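Glyco_hydro_cc domain-containing protein (Pseudomonas viridiflava, PDB 6UAV) probably hydrolyses internal beta-1,3-linkages of beta-glucans, as an endo-beta-1,3-glucanase of glycoside hydrolase family 128 built on a TIM barrel. Local coordinates at residues L80-P85 / D89-T94; G124-Y129 / V133-A138; P54-A59 / P103-I108; L157-Y162 / D171-Y176. All blocks are in the same frame, centred on the assembly; numbering follows the deposited sequence. Where two conformers were deposited one is given.

Interaction 1: residues L80-P85 / D89-T94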
# COMPACT_ATOMS: atom_id res chain seq x y z
N LEU A 80 1.47 6.49 -5.00
CA LEU A 80 1.23 5.07 -5.19
C LEU A 80 0.58 4.90 -6.55
O LEU A 80 -0.29 5.73 -6.91
CB LEU A 80 0.27 4.59 -4.10
CG LEU A 80 0.83 4.67 -2.69
CD1 LEU A 80 -0.31 4.46 -1.69
CD2 LEU A 80 1.94 3.66 -2.48
N VAL A 81 1.01 3.89 -7.28
CA VAL A 81 0.44 3.67 -8.63
C VAL A 81 0.10 2.21 -8.86
O VAL A 81 0.90 1.32 -8.49
CB VAL A 81 1.38 4.25 -9.70
CG1 VAL A 81 1.57 5.74 -9.59
CG2 VAL A 81 2.73 3.55 -9.75
N ILE A 82 -1.02 2.01 -9.53
CA ILE A 82 -1.50 0.73 -10.11
C ILE A 82 -1.78 -0.33 -9.04
O ILE A 82 -0.87 -1.06 -8.63
CB ILE A 82 -0.59 0.21 -11.24
CG1 ILE A 82 -0.23 1.34 -12.24
CG2 ILE A 82 -1.36 -0.95 -11.89
CD1 ILE A 82 0.27 0.93 -13.60
N ASN A 83 -3.06 -0.45 -8.68
CA ASN A 83 -3.48 -1.39 -7.59
C ASN A 83 -3.71 -2.80 -8.12
O ASN A 83 -4.80 -3.05 -8.63
CB ASN A 83 -4.73 -0.90 -6.89
CG ASN A 83 -4.92 -1.65 -5.59
OD1 ASN A 83 -4.17 -1.44 -4.65
ND2 ASN A 83 -5.91 -2.53 -5.54
N GLU A 84 -2.74 -3.70 -7.98
CA GLU A 84 -2.91 -5.13 -8.35
C GLU A 84 -3.28 -5.27 -9.81
O GLU A 84 -4.37 -5.74 -10.17
CB GLU A 84 -3.93 -5.77 -7.41
CG GLU A 84 -3.36 -5.89 -5.99
CD GLU A 84 -4.20 -6.79 -5.08
OE1 GLU A 84 -5.20 -7.38 -5.59
OE2 GLU A 84 -3.86 -6.88 -3.92
N PRO A 85 -2.37 -4.91 -10.74
CA PRO A 85 -2.68 -5.04 -12.16
C PRO A 85 -2.97 -6.45 -12.62
O PRO A 85 -3.72 -6.64 -13.58
CB PRO A 85 -1.42 -4.51 -12.85
CG PRO A 85 -0.30 -4.71 -11.82
CD PRO A 85 -0.97 -4.48 -10.48
N ASP A 89 -10.13 -8.44 -10.80
CA ASP A 89 -11.13 -7.68 -10.03
C ASP A 89 -10.52 -6.39 -9.48
O ASP A 89 -11.24 -5.64 -8.78
CB ASP A 89 -11.72 -8.52 -8.89
CG ASP A 89 -10.72 -8.73 -7.79
OD1 ASP A 89 -9.66 -9.33 -8.05
OD2 ASP A 89 -10.98 -8.22 -6.70
N GLN A 90 -9.25 -6.12 -9.72
CA GLN A 90 -8.60 -4.88 -9.25
C GLN A 90 -8.19 -4.05 -10.50
O GLN A 90 -9.01 -3.94 -11.43
CB GLN A 90 -7.43 -5.25 -8.37
CG GLN A 90 -7.85 -6.01 -7.11
CD GLN A 90 -8.67 -5.16 -6.20
OE1 GLN A 90 -8.54 -3.95 -6.15
NE2 GLN A 90 -9.52 -5.80 -5.41
N ALA A 91 -6.98 -3.49 -10.56
CA ALA A 91 -6.58 -2.62 -11.66
C ALA A 91 -6.74 -3.35 -13.00
O ALA A 91 -7.07 -2.67 -14.02
CB ALA A 91 -5.19 -2.07 -11.43
N ASN A 92 -6.47 -4.67 -13.06
CA ASN A 92 -6.76 -5.46 -14.26
C ASN A 92 -6.05 -4.80 -15.45
O ASN A 92 -6.70 -4.51 -16.48
CB ASN A 92 -8.26 -5.58 -14.45
CG ASN A 92 -8.62 -6.61 -15.48
OD1 ASN A 92 -7.83 -7.50 -15.78
ND2 ASN A 92 -9.79 -6.45 -16.08
N MET A 93 -4.73 -4.63 -15.37
CA MET A 93 -3.96 -3.99 -16.48
C MET A 93 -2.97 -5.02 -16.99
O MET A 93 -2.15 -5.53 -16.21
CB MET A 93 -3.25 -2.74 -15.98
CG MET A 93 -4.26 -1.61 -15.72
SD MET A 93 -3.45 -0.16 -15.12
CE MET A 93 -2.73 0.48 -16.63
N THR A 94 -2.98 -5.29 -18.28
CA THR A 94 -1.94 -6.13 -18.88
C THR A 94 -0.59 -5.43 -18.77
O THR A 94 -0.50 -4.22 -18.55
CB THR A 94 -2.25 -6.43 -20.34
OG1 THR A 94 -2.21 -5.17 -21.02
CG2 THR A 94 -3.60 -7.11 -20.53
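Asn83, Glu84 and Pro85 meet Gln90 through Met93 in a buried fold-back of the chain at the C-terminal end of the fourth strand of a TIM barrel, where strand 78-81 runs out into the beta-alpha loop leading to helix 95-112. Two backbone bonds close the loop. Ala91 N gives its hydrogen to Asn83 O at 2.9 Å, and Met93 N does the same to Pro85 O, also at 2.9 Å. Beside the first bond the methyl of Ala91 packs closely, its CB 3.0 Å from Asn83 O. Gln90 folds back at chi2 (-66°), which turns its amide oxygen to Asn83; the bond from Asn83 ND2 to Gln90 OE1, 3.1 Å, is weak and well off straight, with the two amide planes 74° apart. Glu84 lies alongside Gln90, both side chains heading the same way, and its OE1 stands 3.3 Å from Gln90 CG. The other carboxylate oxygen of Glu84 is held by His160 and Asn122. An Asn-Glu pair at the end of the fourth strand is a hallmark of clan GH-A glycosidases, in which the glutamate serves as acid/base; the arrangement here is consistent with that placement. Deeper in, against helix 95-112, Ile82 crosses Met93 at about a right angle, and its CG2 branch touches Met93 SD at 3.9 Å and Ala91 CB at 4.0 Å.

Interaction 2: residues G124-Y129 / V133-A138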
# COMPACT_ATOMS: atom_id res chain seq x y z
N GLY A 124 -1.84 -13.39 -8.55
CA GLY A 124 -2.89 -12.84 -9.40
C GLY A 124 -3.78 -13.88 -10.03
O GLY A 124 -3.60 -15.10 -9.79
N THR A 125 -4.71 -13.34 -10.79
CA THR A 125 -5.77 -14.08 -11.51
C THR A 125 -5.72 -13.79 -13.01
O THR A 125 -6.34 -14.54 -13.79
CB THR A 125 -7.14 -13.78 -10.91
OG1 THR A 125 -7.31 -12.37 -11.04
CG2 THR A 125 -7.22 -14.24 -9.47
N MET A 126 -5.05 -12.74 -13.45
CA MET A 126 -4.96 -12.43 -14.89
C MET A 126 -4.30 -13.61 -15.62
O MET A 126 -3.26 -14.12 -15.18
CB MET A 126 -4.13 -11.16 -15.14
CG MET A 126 -3.95 -10.79 -16.62
SD MET A 126 -3.07 -9.24 -16.68
CE MET A 126 -4.39 -8.10 -16.35
N THR A 127 -4.92 -14.10 -16.69
CA THR A 127 -4.38 -15.21 -17.48
C THR A 127 -2.88 -15.05 -17.74
O THR A 127 -2.48 -14.03 -18.33
CB THR A 127 -5.08 -15.33 -18.85
OG1 THR A 127 -6.47 -15.39 -18.56
CG2 THR A 127 -4.62 -16.57 -19.57
N GLY A 128 -2.10 -16.08 -17.40
CA GLY A 128 -0.64 -16.09 -17.60
C GLY A 128 0.12 -15.28 -16.58
O GLY A 128 1.40 -15.46 -16.52
N TYR A 129 -0.55 -14.44 -15.75
CA TYR A 129 0.20 -13.47 -14.92
C TYR A 129 -0.19 -13.60 -13.44
O TYR A 129 -0.04 -12.62 -12.67
CB TYR A 129 0.09 -12.05 -15.49
CG TYR A 129 0.75 -11.83 -16.83
CD1 TYR A 129 2.12 -11.97 -16.99
CD2 TYR A 129 -0.03 -11.48 -17.94
CE1 TYR A 129 2.71 -11.79 -18.24
CE2 TYR A 129 0.55 -11.32 -19.20
CZ TYR A 129 1.93 -11.45 -19.33
OH TYR A 129 2.54 -11.24 -20.54
N VAL A 133 6.14 -11.94 -10.75
CA VAL A 133 7.43 -11.91 -11.46
C VAL A 133 7.16 -11.96 -12.95
O VAL A 133 7.81 -11.26 -13.72
CB VAL A 133 8.41 -13.01 -10.98
CG1 VAL A 133 9.63 -13.10 -11.88
CG2 VAL A 133 8.89 -12.69 -9.58
N ALA A 134 6.23 -12.80 -13.38
CA ALA A 134 5.93 -12.89 -14.82
C ALA A 134 5.34 -11.55 -15.24
O ALA A 134 5.71 -11.05 -16.32
CB ALA A 134 4.96 -14.00 -15.11
N TRP A 135 4.44 -10.99 -14.46
CA TRP A 135 3.81 -9.70 -14.85
C TRP A 135 4.88 -8.61 -14.91
O TRP A 135 4.95 -7.88 -15.93
CB TRP A 135 2.59 -9.40 -13.94
CG TRP A 135 1.78 -8.22 -14.40
CD1 TRP A 135 0.64 -8.28 -15.14
CD2 TRP A 135 2.15 -6.85 -14.33
NE1 TRP A 135 0.22 -7.01 -15.45
CE2 TRP A 135 1.15 -6.09 -14.97
CE3 TRP A 135 3.23 -6.16 -13.73
CZ2 TRP A 135 1.20 -4.71 -15.11
CZ3 TRP A 135 3.27 -4.78 -13.82
CH2 TRP A 135 2.27 -4.08 -14.51
N LEU A 136 5.71 -8.48 -13.89
CA LEU A 136 6.72 -7.41 -13.86
C LEU A 136 7.76 -7.61 -14.95
O LEU A 136 8.15 -6.59 -15.55
CB LEU A 136 7.40 -7.33 -12.49
CG LEU A 136 6.58 -6.72 -11.34
CD1 LEU A 136 7.26 -7.03 -10.02
CD2 LEU A 136 6.41 -5.23 -11.53
N ASP A 137 8.22 -8.83 -15.22
CA ASP A 137 9.15 -9.07 -16.34
C ASP A 137 8.55 -8.51 -17.63
O ASP A 137 9.26 -7.82 -18.41
CB ASP A 137 9.49 -10.54 -16.49
CG ASP A 137 10.47 -11.08 -15.46
OD1 ASP A 137 11.05 -10.24 -14.67
OD2 ASP A 137 10.68 -12.31 -15.50
N ALA A 138 7.29 -8.85 -17.87
CA ALA A 138 6.62 -8.46 -19.12
C ALA A 138 6.46 -6.95 -19.18
O ALA A 138 6.63 -6.37 -20.28
CB ALA A 138 5.30 -9.16 -19.22
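A type II beta turn from Met126 to Tyr129 lays an aromatic side chain along the flank of a helix, and the core of the contact is an edge-to-face pair between Tyr129 and Trp135. The turn is closed by Tyr129 N bonding to Met126 O at 2.8 Å, with Gly128 at its third position in the positive-phi conformation that suits glycine. Tyr129 then offers a ring face to the edge of the Trp135 pyrrole ring: centroids are 5.4 Å apart and the planes stand at 80°. At the same indole edge, near its plane, Tyr129 CB lies 3.8 Å from Trp135 CD1. Trp135 has CG opposite its backbone N (chi1 -171°), which carries the indole off the helix so that the CD1-NE1 edge faces the turn. In the TIM barrel this places the loop after strand 115-121 against the first turns of the helix it leads into, 132-146, with Trp135 itself reaching inward to Pro119 and Met121 of that strand. Its NE1 hydrogen goes to Met93 O, in the preceding beta-alpha loop. Met126 adds a Met-aromatic contact, its sulfur approaching the indole at the edge as well, with SD 4.1 Å from Trp135 CD1. Farther along the Tyr129 ring the helix backbone and two alanines take over. Tyr129 CD1 is 3.5 Å from Trp135 CA, Tyr129 CE1 is 3.6 Å from Ala134 O, and the phenol oxygen Tyr129 OH ends 3.7 Å from Ala138 CB.

Interaction 3: residues P54-A59 / P103-I108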
# COMPACT_ATOMS: atom_id res chain seq x y z
N PRO A 54 -1.40 9.85 -1.93
CA PRO A 54 -2.38 9.64 -2.99
C PRO A 54 -2.05 8.39 -3.82
O PRO A 54 -0.89 8.02 -3.93
CB PRO A 54 -2.25 10.81 -3.93
CG PRO A 54 -1.06 11.56 -3.48
CD PRO A 54 -0.54 11.02 -2.16
N MET A 55 -3.06 7.89 -4.55
CA MET A 55 -2.87 6.72 -5.40
C MET A 55 -3.63 6.86 -6.72
O MET A 55 -4.75 7.34 -6.74
CB MET A 55 -3.37 5.46 -4.72
CG MET A 55 -3.21 4.22 -5.61
SD MET A 55 -3.37 2.68 -4.67
CE MET A 55 -2.35 1.63 -5.69
N VAL A 56 -2.94 6.49 -7.79
CA VAL A 56 -3.52 6.29 -9.13
C VAL A 56 -3.86 4.83 -9.21
O VAL A 56 -2.92 3.99 -9.26
CB VAL A 56 -2.51 6.71 -10.22
CG1 VAL A 56 -3.07 6.38 -11.59
CG2 VAL A 56 -2.21 8.17 -10.11
N TRP A 57 -5.13 4.53 -9.23
CA TRP A 57 -5.59 3.13 -9.10
C TRP A 57 -5.34 2.37 -10.41
O TRP A 57 -4.82 1.22 -10.34
CB TRP A 57 -7.05 3.09 -8.65
CG TRP A 57 -7.47 1.78 -8.04
CD1 TRP A 57 -7.33 1.33 -6.76
CD2 TRP A 57 -8.27 0.82 -8.72
NE1 TRP A 57 -7.94 0.11 -6.61
CE2 TRP A 57 -8.55 -0.20 -7.80
CE3 TRP A 57 -8.78 0.76 -10.03
CZ2 TRP A 57 -9.25 -1.34 -8.18
CZ3 TRP A 57 -9.52 -0.35 -10.37
CH2 TRP A 57 -9.79 -1.37 -9.44
N ASN A 58 -5.72 2.95 -11.54
CA ASN A 58 -5.56 2.30 -12.86
C ASN A 58 -5.36 3.42 -13.89
O ASN A 58 -4.96 4.53 -13.47
CB ASN A 58 -6.69 1.31 -13.15
CG ASN A 58 -8.02 1.99 -13.38
OD1 ASN A 58 -8.08 3.20 -13.28
ND2 ASN A 58 -9.07 1.23 -13.63
N ALA A 59 -5.54 3.15 -15.19
CA ALA A 59 -5.28 4.18 -16.23
C ALA A 59 -6.41 5.22 -16.28
O ALA A 59 -6.31 6.16 -17.08
CB ALA A 59 -5.08 3.53 -17.56
N PRO A 103 4.48 6.43 -19.04
CA PRO A 103 5.07 7.76 -19.33
C PRO A 103 4.26 8.91 -18.70
O PRO A 103 4.86 9.93 -18.34
CB PRO A 103 5.12 7.82 -20.87
CG PRO A 103 5.22 6.32 -21.28
CD PRO A 103 4.29 5.65 -20.28
N ARG A 104 2.95 8.79 -18.66
CA ARG A 104 2.05 9.77 -17.95
C ARG A 104 2.43 9.89 -16.46
O ARG A 104 2.46 11.02 -15.93
CB ARG A 104 0.58 9.37 -18.16
CG ARG A 104 0.10 9.68 -19.58
CD ARG A 104 -1.26 9.06 -19.82
NE ARG A 104 -2.34 9.52 -18.98
CZ ARG A 104 -3.53 8.93 -18.94
NH1 ARG A 104 -3.74 7.91 -19.77
NH2 ARG A 104 -4.51 9.39 -18.17
N LEU A 105 2.73 8.76 -15.80
CA LEU A 105 3.19 8.73 -14.39
C LEU A 105 4.57 9.32 -14.29
O LEU A 105 4.84 10.08 -13.33
CB LEU A 105 3.11 7.30 -13.85
CG LEU A 105 1.74 6.64 -14.02
CD1 LEU A 105 1.82 5.27 -13.48
CD2 LEU A 105 0.61 7.43 -13.32
N GLU A 106 5.48 8.97 -15.21
CA GLU A 106 6.83 9.55 -15.20
C GLU A 106 6.72 11.06 -15.38
O GLU A 106 7.59 11.83 -14.84
CB GLU A 106 7.66 8.89 -16.31
CG GLU A 106 7.97 7.46 -16.02
CD GLU A 106 8.66 6.71 -17.14
OE1 GLU A 106 8.42 7.07 -18.29
OE2 GLU A 106 9.44 5.74 -16.83
N GLN A 107 5.83 11.52 -16.25
CA GLN A 107 5.65 12.96 -16.48
C GLN A 107 5.19 13.59 -15.14
O GLN A 107 5.71 14.66 -14.73
CB GLN A 107 4.65 13.23 -17.60
CG GLN A 107 4.47 14.74 -17.76
CD GLN A 107 3.58 15.13 -18.92
OE1 GLN A 107 2.38 14.80 -18.94
NE2 GLN A 107 4.16 15.87 -19.85
N ILE A 108 4.23 12.97 -14.47
CA ILE A 108 3.70 13.52 -13.17
C ILE A 108 4.87 13.56 -12.17
O ILE A 108 5.07 14.58 -11.50
CB ILE A 108 2.51 12.70 -12.68
CG1 ILE A 108 1.27 12.94 -13.52
CG2 ILE A 108 2.30 12.94 -11.18
CD1 ILE A 108 0.26 11.79 -13.48
O HOH W 1 -7.26 8.59 -18.23
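Val56, the last residue of the third barrel strand, is the first residue of 54-59 to meet the helical segment 103-108, and it does so by one methyl: CG1 lies 4.2 Å from Leu105 CD2, the two side chains meeting at a slant. With CG1 opposite the backbone N (chi1 175°), the valine directs this branch outward from the barrel wall. Leu105 also packs on Val81 of the neighbouring strand 78-81, while Leu66 of helix 63-72 covers Val56, so the pair belongs to the layer between the strands and the surrounding helices of the TIM barrel. The backbone of Val56 is meanwhile paired with Leu80 and Ile82. Three residues on, in the loop beyond the strand, Ala59 meets Arg104. Direct contact is long, 3.9 Å from Ala59 O to Arg104 NH2, and a water spans it: it donates to Ala59 O at 2.9 Å and accepts from Arg104 NH2 at 2.9 Å, lying in the guanidinium plane. A bend at chi3 (62°) turns the end of the arginine chain toward this side. Arg104 NH2 also forms a salt bridge with Asp63, so the same nitrogen serves both the carboxylate and the water. The contact thus changes character along the strand's exit, from sparse apolar packing to a hydrated polar link in which a charged group reaches a loop carbonyl through solvent.

Interaction 4: residues L157-Y162 / D171-Y176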
# COMPACT_ATOMS: atom_id res chain seq x y z
N LEU A 157 8.91 -0.67 -5.55
CA LEU A 157 7.80 -1.58 -5.88
C LEU A 157 6.81 -1.58 -4.71
O LEU A 157 7.18 -1.21 -3.58
CB LEU A 157 8.32 -2.99 -6.13
CG LEU A 157 8.98 -3.19 -7.51
CD1 LEU A 157 9.66 -4.55 -7.55
CD2 LEU A 157 7.95 -3.06 -8.65
N ALA A 158 5.58 -1.99 -4.95
CA ALA A 158 4.60 -2.13 -3.86
C ALA A 158 4.13 -3.58 -3.87
O ALA A 158 4.16 -4.23 -4.91
CB ALA A 158 3.49 -1.12 -3.89
N PHE A 159 3.70 -4.06 -2.71
CA PHE A 159 3.29 -5.45 -2.57
C PHE A 159 2.15 -5.54 -1.56
O PHE A 159 2.12 -4.78 -0.60
CB PHE A 159 4.51 -6.27 -2.14
CG PHE A 159 4.28 -7.74 -2.39
CD1 PHE A 159 4.05 -8.20 -3.67
CD2 PHE A 159 4.25 -8.66 -1.36
CE1 PHE A 159 3.79 -9.53 -3.92
CE2 PHE A 159 3.99 -9.99 -1.63
CZ PHE A 159 3.76 -10.42 -2.90
N HIS A 160 1.23 -6.46 -1.81
CA HIS A 160 0.13 -6.84 -0.93
C HIS A 160 0.24 -8.33 -0.63
O HIS A 160 0.57 -9.11 -1.54
CB HIS A 160 -1.22 -6.63 -1.67
CG HIS A 160 -1.48 -5.21 -2.09
ND1 HIS A 160 -2.56 -4.90 -2.88
CD2 HIS A 160 -0.85 -4.07 -1.77
CE1 HIS A 160 -2.60 -3.57 -3.03
NE2 HIS A 160 -1.54 -3.03 -2.36
N TRP A 161 -0.05 -8.73 0.60
CA TRP A 161 0.07 -10.15 0.96
C TRP A 161 -0.83 -10.42 2.17
O TRP A 161 -0.74 -9.68 3.15
CB TRP A 161 1.52 -10.52 1.21
CG TRP A 161 1.72 -11.99 1.07
CD1 TRP A 161 2.01 -12.89 2.08
CD2 TRP A 161 1.65 -12.73 -0.15
NE1 TRP A 161 2.12 -14.14 1.55
CE2 TRP A 161 1.91 -14.08 0.19
CE3 TRP A 161 1.44 -12.39 -1.50
CZ2 TRP A 161 1.90 -15.08 -0.76
CZ3 TRP A 161 1.41 -13.40 -2.44
CH2 TRP A 161 1.67 -14.72 -2.07
N TYR A 162 -1.63 -11.47 2.06
CA TYR A 162 -2.64 -11.89 3.07
C TYR A 162 -2.38 -13.32 3.61
O TYR A 162 -3.31 -14.04 3.95
CB TYR A 162 -4.02 -11.76 2.42
CG TYR A 162 -4.44 -10.32 2.27
CD1 TYR A 162 -4.01 -9.57 1.18
CD2 TYR A 162 -5.17 -9.68 3.26
CE1 TYR A 162 -4.40 -8.25 1.03
CE2 TYR A 162 -5.56 -8.36 3.13
CZ TYR A 162 -5.16 -7.64 2.01
OH TYR A 162 -5.58 -6.35 1.90
N ASP A 171 11.78 -11.47 -0.72
CA ASP A 171 13.09 -11.99 -1.22
C ASP A 171 12.97 -12.30 -2.70
O ASP A 171 13.89 -11.91 -3.49
CB ASP A 171 13.59 -13.17 -0.41
CG ASP A 171 14.13 -12.80 0.95
OD1 ASP A 171 14.21 -11.56 1.22
OD2 ASP A 171 14.48 -13.75 1.72
N ARG A 172 11.90 -12.98 -3.11
CA ARG A 172 11.74 -13.33 -4.54
C ARG A 172 11.71 -12.05 -5.37
O ARG A 172 12.39 -12.02 -6.41
CB ARG A 172 10.52 -14.24 -4.73
CG ARG A 172 10.74 -15.65 -4.19
CD ARG A 172 9.49 -16.38 -3.67
NE ARG A 172 8.43 -16.38 -4.67
CZ ARG A 172 7.43 -17.27 -4.73
NH1 ARG A 172 6.52 -17.19 -5.70
NH2 ARG A 172 7.35 -18.24 -3.83
N LEU A 173 10.99 -11.02 -4.91
CA LEU A 173 10.81 -9.76 -5.70
C LEU A 173 12.03 -8.85 -5.61
O LEU A 173 12.10 -7.90 -6.37
CB LEU A 173 9.55 -9.03 -5.27
CG LEU A 173 8.25 -9.72 -5.67
CD1 LEU A 173 7.09 -9.08 -4.97
CD2 LEU A 173 8.01 -9.69 -7.14
N SER A 174 13.01 -9.16 -4.76
CA SER A 174 14.23 -8.33 -4.65
C SER A 174 15.02 -8.42 -5.97
O SER A 174 15.83 -7.49 -6.20
CB SER A 174 15.08 -8.68 -3.46
OG SER A 174 15.55 -10.00 -3.47
N ARG A 175 14.73 -9.44 -6.82
CA ARG A 175 15.49 -9.61 -8.09
C ARG A 175 15.50 -8.31 -8.89
O ARG A 175 16.42 -8.14 -9.69
CB ARG A 175 14.89 -10.73 -8.94
CG ARG A 175 13.45 -10.51 -9.33
CD ARG A 175 12.73 -11.79 -9.68
NE ARG A 175 13.31 -12.20 -10.93
CZ ARG A 175 13.51 -13.46 -11.30
NH1 ARG A 175 13.18 -14.47 -10.51
NH2 ARG A 175 14.08 -13.68 -12.49
N TYR A 176 14.53 -7.39 -8.67
CA TYR A 176 14.44 -6.13 -9.46
C TYR A 176 15.39 -5.08 -8.87
O TYR A 176 15.55 -4.02 -9.49
CB TYR A 176 12.99 -5.63 -9.56
CG TYR A 176 12.12 -6.64 -10.27
CD1 TYR A 176 12.22 -6.81 -11.64
CD2 TYR A 176 11.35 -7.52 -9.56
CE1 TYR A 176 11.50 -7.79 -12.30
CE2 TYR A 176 10.60 -8.49 -10.20
CZ TYR A 176 10.69 -8.64 -11.57
OH TYR A 176 10.01 -9.63 -12.20
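Segment 157-162, on strand 156-161, and segment 171-176, on helix 166-173, approach to 8.7 Å between the CA atoms of Leu157 and Leu173, a spacing that leaves one layer of side chains between them. Leu157 and Phe159, two residues apart on the strand, both face the helix, while Ala158 between them faces away from it, as strand alternation requires. This is the first half of a beta-alpha-beta unit of the TIM barrel, strand 156-161, helix 166-173 and strand 180-185, in which the helix covers the outside of the sheet. The tightest meeting is between Phe159 and Leu173, whose side chains cross at about a right angle. One methyl does the touching: Leu173 CD1 stands 3.4 Å from Phe159 CD1 and 3.5 Å from Phe159 CE1. The phenyl group reaches it because CG lies opposite the backbone N (chi1 -163°). Leu157 meets Tyr176, three residues on from Leu173, its CD1 being 4.0 Å from both Tyr176 CB and Tyr176 CD2. Arg175 CG covers part of one face of the tyrosine ring, and Tyr140 of helix 132-146 meets that ring with planes about 20° apart. Phe180 of the next strand touches both Leu157 and Leu173. No hydrogen bond links the two segments, so strand and helix are held to each other by shape and apolar contact, while the one polar side chain involved, Tyr176, turns its hydroxyl to another element, where it is bonded to Asp137 of helix 132-146.

How the interactions relate
From the N terminus, interaction 3 opens first, on the third strand, and closes a long loop at helix 95-112; interaction 1 is nested inside it, a short closure between the fourth strand and the loop before that helix. Interactions 2 and 4 follow in series, one in the loop entering helix 132-146, the other across the sixth strand and its helix. None of the loops cross. Interactions 1 and 3 share neighbouring strands through Val56 and Ile82. Met93 O to Trp135 NE1 joins interaction 1 to interaction 2, Asp137 to Tyr176 joins interaction 2 to interaction 4, and Glu84 to His160 links interactions 1 and 4 at the barrel's C-terminal face.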